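Local coordinates for protein reducing end xylose-releasing exo-oligoxylanase (Bacillus halodurans, PDB 1WU4) that hydrolyses xylooligosaccharides of three or more units, releasing xylose from the reducing end with inversion of anomeric configuration, at residues N16-F21 / L346-P351; L59-T62 / V67-E70. The protein carries 1 engineered substitution. All coordinates share one frame; numbering follows the deposited sequence.

Interaction 1: N16-F21 / L346-P351; sequences NLFKEF and LFWNTP
Trp348 turns the edge of its six-membered ring onto one face of Phe18 in a T-shaped (edge-to-face) stack. The resulting aromatic cluster lays the short helix 17-20, near the N-terminus, against the end of helix 340-348, in a protein with the (alpha/alpha)6 fold of glycoside hydrolase family 8. The ring centroids lie 5.2 Å apart and the planes meet at 74°. Trp348 CE3 sits over the rim of the Phe18 ring rather than its centre. Phe347 comes to the edge of Phe18, near its plane, with Phe347 CE2 4.0 Å from Phe18 CZ. Helix 358-372 also packs here, through Met369 and Leu372 against Phe18. With CG anti to the backbone N (chi1 -174°), Trp348 presents its CE3 edge to Phe18. Tyr23 stacks on the Trp348 ring, and Arg31 makes a cation-pi contact with it. Asn16 is the N-cap of helix 17-20: Lys19 N donates to Asn16 OD1 over 3.1 Å, from above the carbonyl plane. On the other segment, where the chain leaves the helix, Thr350 OG1 donates to Leu346 O at 2.7 Å. Across the contact the closest approach is Phe18 CE1 to Trp348 CE3, 3.7 Å.

Interaction 2: L59-T62 / V67-E70; sequences LLDT and VRTE
Asp61 and Arg68 make the charged part of this contact. Asp61 OD2 lies 3.4 Å from Arg68 NE, over one face of the guanidinium and toward its rim. The carboxylate and guanidinium planes are 55° apart. No N-H of Arg68 points at the oxygen, so this salt bridge rests on charge alone. Asp66 is the stronger partner of Arg68 NE, and Asn64 donates to Asp61 OD2. The Arg68 chain is extended from CG to NE and lays a face of the guanidinium against Asp61 OD2. An alanine in place of Arg68 would remove the guanidinium and is likely to leave the carboxylates of Asp61 and Asp66 without their shared positive mate.

A water makes the polar bridge between the backbones. It donates to Leu59 O at 2.8 Å and accepts from Arg68 N at 2.9 Å. No direct hydrogen bond joins the two segments.

Val67 CG1 makes a van der Waals contact with the carbonyl Leu59 O at 3.7 Å. The one apolar pair is Leu60 CD1 with Val67 CG2, looser at 4.5 Å. Leu59 and Val67 also pack on Ile91 and Trp94 of helix 85-99.

The loop after strand 56-59 leads to the short strand 67-68, which runs straight into helix 69-81, with Arg68 at its N-cap position. Glu70, probably the proton donor, follows, in the active-site region of a family 8 glycoside hydrolase.

Interaction 1 and interaction 2 are separate, with centres 27 Å apart and nearest atoms about 13 Å apart. Interaction 1 brings together residues more than 320 positions apart in the chain. Interaction 2 spans a short loop within that interval. Helix 358-372 borders both: its C-terminal part meets interaction 1, and Tyr359 at its start touches Asp61. Tyr359 OH is also hydrogen-bonded to Glu70 OE1. Only interaction 2 is at the active site, where the side chain of Arg68 lies about 8 Å from that of Asp263, probably the proton acceptor. Interaction 1 lies away from it, with the Trp348 side chain about 8 Å from a bound nickel ion.

Interaction 1: N16-F21 / L346-P351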
ATOM      1  N   ASN A  16      18.950  -1.434  -5.800  1.00 12.24           N
ATOM      2  CA  ASN A  16      18.805  -0.018  -6.109  1.00 11.44           C
ATOM      3  C   ASN A  16      18.656  -0.053  -7.626  1.00 11.54           C
ATOM      4  O   ASN A  16      19.645   0.030  -8.362  1.00 13.01           O
ATOM      5  CB  ASN A  16      20.065   0.760  -5.729  1.00 11.69           C
ATOM      6  CG  ASN A  16      19.914   2.253  -5.946  1.00 12.24           C
ATOM      7  OD1 ASN A  16      19.093   2.694  -6.753  1.00 12.01           O
ATOM      8  ND2 ASN A  16      20.716   3.039  -5.237  1.00 14.39           N
ATOM      9  N   LEU A  17      17.423  -0.202  -8.092  1.00 11.51           N
ATOM     10  CA  LEU A  17      17.180  -0.297  -9.519  1.00 11.80           C
ATOM     11  C   LEU A  17      17.548   0.979 -10.261  1.00 10.72           C
ATOM     12  O   LEU A  17      17.993   0.918 -11.402  1.00 12.51           O
ATOM     13  CB  LEU A  17      15.722  -0.686  -9.788  1.00 12.67           C
ATOM     14  CG  LEU A  17      15.412  -1.174 -11.210  1.00 10.80           C
ATOM     15  CD1 LEU A  17      16.402  -2.259 -11.633  1.00 14.97           C
ATOM     16  CD2 LEU A  17      13.986  -1.701 -11.258  1.00 12.20           C
ATOM     17  N   PHE A  18      17.368   2.136  -9.628  1.00 10.07           N
ATOM     18  CA  PHE A  18      17.747   3.385 -10.283  1.00  9.98           C
ATOM     19  C   PHE A  18      19.234   3.311 -10.638  1.00 12.18           C
ATOM     20  O   PHE A  18      19.640   3.642 -11.754  1.00 11.89           O
ATOM     21  CB  PHE A  18      17.551   4.597  -9.358  1.00  9.63           C
ATOM     22  CG  PHE A  18      16.123   5.041  -9.198  1.00  9.98           C
ATOM     23  CD1 PHE A  18      15.320   5.304 -10.302  1.00  9.88           C
ATOM     24  CD2 PHE A  18      15.607   5.274  -7.927  1.00 10.37           C
ATOM     25  CE1 PHE A  18      14.021   5.798 -10.142  1.00 10.15           C
ATOM     26  CE2 PHE A  18      14.316   5.767  -7.754  1.00 11.05           C
ATOM     27  CZ  PHE A  18      13.522   6.032  -8.860  1.00 10.44           C
ATOM     28  N   LYS A  19      20.042   2.886  -9.673  1.00 11.92           N
ATOM     29  CA  LYS A  19      21.484   2.792  -9.871  1.00 11.94           C
ATOM     30  C   LYS A  19      21.841   1.774 -10.946  1.00 13.77           C
ATOM     31  O   LYS A  19      22.699   2.029 -11.794  1.00 14.27           O
ATOM     32  CB  LYS A  19      22.167   2.423  -8.552  1.00 12.14           C
ATOM     33  CG  LYS A  19      23.685   2.354  -8.626  1.00 16.27           C
ATOM     34  CD  LYS A  19      24.279   2.069  -7.255  1.00 21.68           C
ATOM     35  CE  LYS A  19      25.791   1.935  -7.321  1.00 26.79           C
ATOM     36  NZ  LYS A  19      26.203   0.788  -8.174  1.00 31.76           N
ATOM     37  N   GLU A  20      21.182   0.622 -10.915  1.00 13.14           N
ATOM     38  CA  GLU A  20      21.452  -0.415 -11.898  1.00 13.70           C
ATOM     39  C   GLU A  20      21.073   0.046 -13.302  1.00 16.06           C
ATOM     40  O   GLU A  20      21.624  -0.443 -14.292  1.00 18.39           O
ATOM     41  CB  GLU A  20      20.706  -1.701 -11.524  1.00 16.09           C
ATOM     42  CG  GLU A  20      21.260  -2.355 -10.262  1.00 20.53           C
ATOM     43  CD  GLU A  20      20.627  -3.698  -9.945  1.00 22.85           C
ATOM     44  OE1 GLU A  20      21.059  -4.333  -8.959  1.00 25.35           O
ATOM     45  OE2 GLU A  20      19.702  -4.118 -10.675  1.00 22.48           O
ATOM     46  N   PHE A  21      20.151   1.000 -13.388  1.00 12.25           N
ATOM     47  CA  PHE A  21      19.720   1.529 -14.676  1.00 13.12           C
ATOM     48  C   PHE A  21      20.479   2.785 -15.115  1.00 13.58           C
ATOM     49  O   PHE A  21      20.056   3.479 -16.040  1.00 18.16           O
ATOM     50  CB  PHE A  21      18.208   1.800 -14.677  1.00 14.97           C
ATOM     51  CG  PHE A  21      17.363   0.561 -14.845  1.00 13.65           C
ATOM     52  CD1 PHE A  21      17.935  -0.649 -15.241  1.00 15.13           C
ATOM     53  CD2 PHE A  21      15.987   0.608 -14.636  1.00 13.98           C
ATOM     54  CE1 PHE A  21      17.149  -1.786 -15.427  1.00 15.69           C
ATOM     55  CE2 PHE A  21      15.193  -0.522 -14.821  1.00 12.90           C
ATOM     56  CZ  PHE A  21      15.775  -1.720 -15.217  1.00 15.18           C
ATOM     57  N   LEU A 346      10.710   6.988 -17.257  1.00  9.66           N
ATOM     58  CA  LEU A 346       9.511   7.813 -17.330  1.00  9.81           C
ATOM     59  C   LEU A 346       9.216   8.399 -15.954  1.00 11.66           C
ATOM     60  O   LEU A 346       8.936   9.588 -15.819  1.00 10.45           O
ATOM     61  CB  LEU A 346       8.313   6.983 -17.809  1.00 10.60           C
ATOM     62  CG  LEU A 346       6.974   7.724 -17.906  1.00 10.94           C
ATOM     63  CD1 LEU A 346       7.096   8.887 -18.883  1.00 12.82           C
ATOM     64  CD2 LEU A 346       5.881   6.761 -18.352  1.00 11.93           C
ATOM     65  N   PHE A 347       9.286   7.551 -14.934  1.00  9.83           N
ATOM     66  CA  PHE A 347       9.033   7.971 -13.562  1.00  9.52           C
ATOM     67  C   PHE A 347      10.042   9.035 -13.129  1.00 10.06           C
ATOM     68  O   PHE A 347       9.669  10.051 -12.536  1.00  9.99           O
ATOM     69  CB  PHE A 347       9.093   6.747 -12.639  1.00  9.38           C
ATOM     70  CG  PHE A 347       8.921   7.061 -11.177  1.00  9.24           C
ATOM     71  CD1 PHE A 347       7.898   7.898 -10.737  1.00 10.44           C
ATOM     72  CD2 PHE A 347       9.766   6.485 -10.234  1.00  8.42           C
ATOM     73  CE1 PHE A 347       7.721   8.155  -9.372  1.00 10.18           C
ATOM     74  CE2 PHE A 347       9.597   6.732  -8.869  1.00  9.59           C
ATOM     75  CZ  PHE A 347       8.570   7.570  -8.440  1.00 10.33           C
ATOM     76  N   TRP A 348      11.316   8.819 -13.437  1.00 10.34           N
ATOM     77  CA  TRP A 348      12.340   9.791 -13.070  1.00 11.11           C
ATOM     78  C   TRP A 348      12.034  11.150 -13.696  1.00 12.91           C
ATOM     79  O   TRP A 348      12.246  12.195 -13.075  1.00 11.89           O
ATOM     80  CB  TRP A 348      13.722   9.309 -13.524  1.00 11.04           C
ATOM     81  CG  TRP A 348      14.844  10.192 -13.057  1.00 10.14           C
ATOM     82  CD1 TRP A 348      15.325  11.312 -13.672  1.00 13.41           C
ATOM     83  CD2 TRP A 348      15.602  10.037 -11.853  1.00 11.12           C
ATOM     84  NE1 TRP A 348      16.341  11.864 -12.925  1.00 13.22           N
ATOM     85  CE2 TRP A 348      16.531  11.101 -11.803  1.00 11.53           C
ATOM     86  CE3 TRP A 348      15.588   9.101 -10.809  1.00 12.09           C
ATOM     87  CZ2 TRP A 348      17.439  11.257 -10.748  1.00 12.79           C
ATOM     88  CZ3 TRP A 348      16.493   9.256  -9.760  1.00 12.30           C
ATOM     89  CH2 TRP A 348      17.406  10.328  -9.740  1.00 12.11           C
ATOM     90  N   ASN A 349      11.515  11.130 -14.918  1.00 11.29           N
ATOM     91  CA  ASN A 349      11.199  12.359 -15.633  1.00 11.99           C
ATOM     92  C   ASN A 349       9.802  12.906 -15.356  1.00 11.64           C
ATOM     93  O   ASN A 349       9.331  13.800 -16.059  1.00 15.26           O
ATOM     94  CB  ASN A 349      11.390  12.134 -17.132  1.00 13.37           C
ATOM     95  CG  ASN A 349      12.836  11.851 -17.493  1.00 18.12           C
ATOM     96  OD1 ASN A 349      13.138  10.876 -18.181  1.00 27.09           O
ATOM     97  ND2 ASN A 349      13.738  12.708 -17.032  1.00 22.08           N
ATOM     98  N   THR A 350       9.145  12.371 -14.332  1.00 11.68           N
ATOM     99  CA  THR A 350       7.810  12.820 -13.956  1.00 13.37           C
ATOM    100  C   THR A 350       7.865  13.485 -12.584  1.00 10.73           C
ATOM    101  O   THR A 350       8.164  12.834 -11.587  1.00 11.37           O
ATOM    102  CB  THR A 350       6.816  11.640 -13.874  1.00 11.91           C
ATOM    103  OG1 THR A 350       6.741  10.982 -15.143  1.00 13.86           O
ATOM    104  CG2 THR A 350       5.429  12.135 -13.486  1.00 13.53           C
ATOM    105  N   PRO A 351       7.603  14.799 -12.518  1.00 11.67           N
ATOM    106  CA  PRO A 351       7.640  15.484 -11.220  1.00 11.72           C
ATOM    107  C   PRO A 351       6.461  15.083 -10.332  1.00 12.40           C
ATOM    108  O   PRO A 351       5.437  14.609 -10.827  1.00 12.71           O
ATOM    109  CB  PRO A 351       7.571  16.961 -11.606  1.00 14.34           C
ATOM    110  CG  PRO A 351       8.185  16.992 -12.977  1.00 17.39           C
ATOM    111  CD  PRO A 351       7.573  15.772 -13.623  1.00 13.63           C
TER

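Interaction 2: L59-T62 / V67-E70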
ATOM      1  N   LEU A  59      -1.956  12.887   7.610  1.00 12.63           N
ATOM      2  CA  LEU A  59      -1.784  13.043   6.177  1.00 11.60           C
ATOM      3  C   LEU A  59      -3.167  13.413   5.686  1.00 13.48           C
ATOM      4  O   LEU A  59      -4.154  12.750   6.013  1.00 13.56           O
ATOM      5  CB  LEU A  59      -1.312  11.751   5.505  1.00 12.47           C
ATOM      6  CG  LEU A  59       0.208  11.643   5.368  1.00 14.88           C
ATOM      7  CD1 LEU A  59       0.816  11.356   6.728  1.00 17.16           C
ATOM      8  CD2 LEU A  59       0.570  10.543   4.378  1.00 13.22           C
ATOM      9  N   LEU A  60      -3.242  14.488   4.918  1.00 12.46           N
ATOM     10  CA  LEU A  60      -4.517  14.961   4.418  1.00 13.55           C
ATOM     11  C   LEU A  60      -4.788  14.549   2.985  1.00 15.78           C
ATOM     12  O   LEU A  60      -3.937  14.728   2.111  1.00 15.95           O
ATOM     13  CB  LEU A  60      -4.566  16.488   4.513  1.00 13.01           C
ATOM     14  CG  LEU A  60      -5.831  17.189   4.019  1.00 15.91           C
ATOM     15  CD1 LEU A  60      -6.975  16.929   4.989  1.00 16.71           C
ATOM     16  CD2 LEU A  60      -5.570  18.685   3.899  1.00 18.47           C
ATOM     17  N   ASP A  61      -5.961  13.970   2.746  1.00 16.10           N
ATOM     18  CA  ASP A  61      -6.334  13.626   1.386  1.00 17.92           C
ATOM     19  C   ASP A  61      -6.731  15.010   0.902  1.00 15.47           C
ATOM     20  O   ASP A  61      -7.875  15.438   1.065  1.00 18.57           O
ATOM     21  CB  ASP A  61      -7.546  12.695   1.340  1.00 17.44           C
ATOM     22  CG  ASP A  61      -7.965  12.364  -0.082  1.00 19.23           C
ATOM     23  OD1 ASP A  61      -7.948  13.281  -0.929  1.00 20.14           O
ATOM     24  OD2 ASP A  61      -8.315  11.197  -0.351  1.00 18.83           O
ATOM     25  N   THR A  62      -5.759  15.720   0.347  1.00 18.37           N
ATOM     26  CA  THR A  62      -5.961  17.080  -0.129  1.00 17.54           C
ATOM     27  C   THR A  62      -7.170  17.271  -1.040  1.00 20.49           C
ATOM     28  O   THR A  62      -7.800  18.329  -1.029  1.00 20.67           O
ATOM     29  CB  THR A  62      -4.699  17.579  -0.852  1.00 17.03           C
ATOM     30  OG1 THR A  62      -4.350  16.657  -1.892  1.00 15.91           O
ATOM     31  CG2 THR A  62      -3.534  17.682   0.124  1.00 19.82           C
ATOM     32  N   VAL A  67      -9.150  12.888   6.303  1.00 12.21           N
ATOM     33  CA  VAL A  67      -8.006  12.092   6.732  1.00 13.58           C
ATOM     34  C   VAL A  67      -8.453  10.640   6.650  1.00 11.02           C
ATOM     35  O   VAL A  67      -9.447  10.255   7.266  1.00 12.75           O
ATOM     36  CB  VAL A  67      -7.610  12.444   8.184  1.00 10.91           C
ATOM     37  CG1 VAL A  67      -6.431  11.597   8.628  1.00 13.03           C
ATOM     38  CG2 VAL A  67      -7.267  13.927   8.286  1.00 14.21           C
ATOM     39  N   ARG A  68      -7.726   9.834   5.885  1.00 10.54           N
ATOM     40  CA  ARG A  68      -8.090   8.436   5.703  1.00 12.01           C
ATOM     41  C   ARG A  68      -7.084   7.466   6.297  1.00  9.23           C
ATOM     42  O   ARG A  68      -5.895   7.765   6.371  1.00  9.79           O
ATOM     43  CB  ARG A  68      -8.277   8.162   4.211  1.00 14.61           C
ATOM     44  CG  ARG A  68      -9.275   9.124   3.593  1.00 17.40           C
ATOM     45  CD  ARG A  68      -9.567   8.854   2.134  1.00 23.08           C
ATOM     46  NE  ARG A  68     -10.662   9.712   1.691  1.00 23.48           N
ATOM     47  CZ  ARG A  68     -11.325   9.564   0.550  1.00 22.37           C
ATOM     48  NH1 ARG A  68     -11.009   8.586  -0.287  1.00 21.26           N
ATOM     49  NH2 ARG A  68     -12.321  10.390   0.257  1.00 25.28           N
ATOM     50  N   THR A  69      -7.565   6.302   6.729  1.00 10.36           N
ATOM     51  CA  THR A  69      -6.663   5.317   7.312  1.00  9.41           C
ATOM     52  C   THR A  69      -5.628   4.875   6.281  1.00 10.22           C
ATOM     53  O   THR A  69      -4.515   4.506   6.636  1.00 10.57           O
ATOM     54  CB  THR A  69      -7.428   4.097   7.882  1.00  9.90           C
ATOM     55  OG1 THR A  69      -8.339   3.583   6.903  1.00  9.76           O
ATOM     56  CG2 THR A  69      -8.204   4.508   9.128  1.00 10.15           C
ATOM     57  N   GLU A  70      -5.996   4.931   5.006  1.00 10.69           N
ATOM     58  CA  GLU A  70      -5.065   4.585   3.935  1.00 11.25           C
ATOM     59  C   GLU A  70      -3.858   5.524   4.033  1.00 10.62           C
ATOM     60  O   GLU A  70      -2.708   5.085   4.033  1.00 10.63           O
ATOM     61  CB  GLU A  70      -5.748   4.769   2.577  1.00 12.27           C
ATOM     62  CG  GLU A  70      -4.813   4.745   1.373  1.00 15.83           C
ATOM     63  CD  GLU A  70      -5.448   5.364   0.138  1.00 19.43           C
ATOM     64  OE1 GLU A  70      -5.821   6.556   0.195  1.00 20.41           O
ATOM     65  OE2 GLU A  70      -5.575   4.664  -0.886  1.00 21.90           O
TER
HETATM   66  O   HOH W   1      -5.267  10.684   4.528  1.00 14.62           O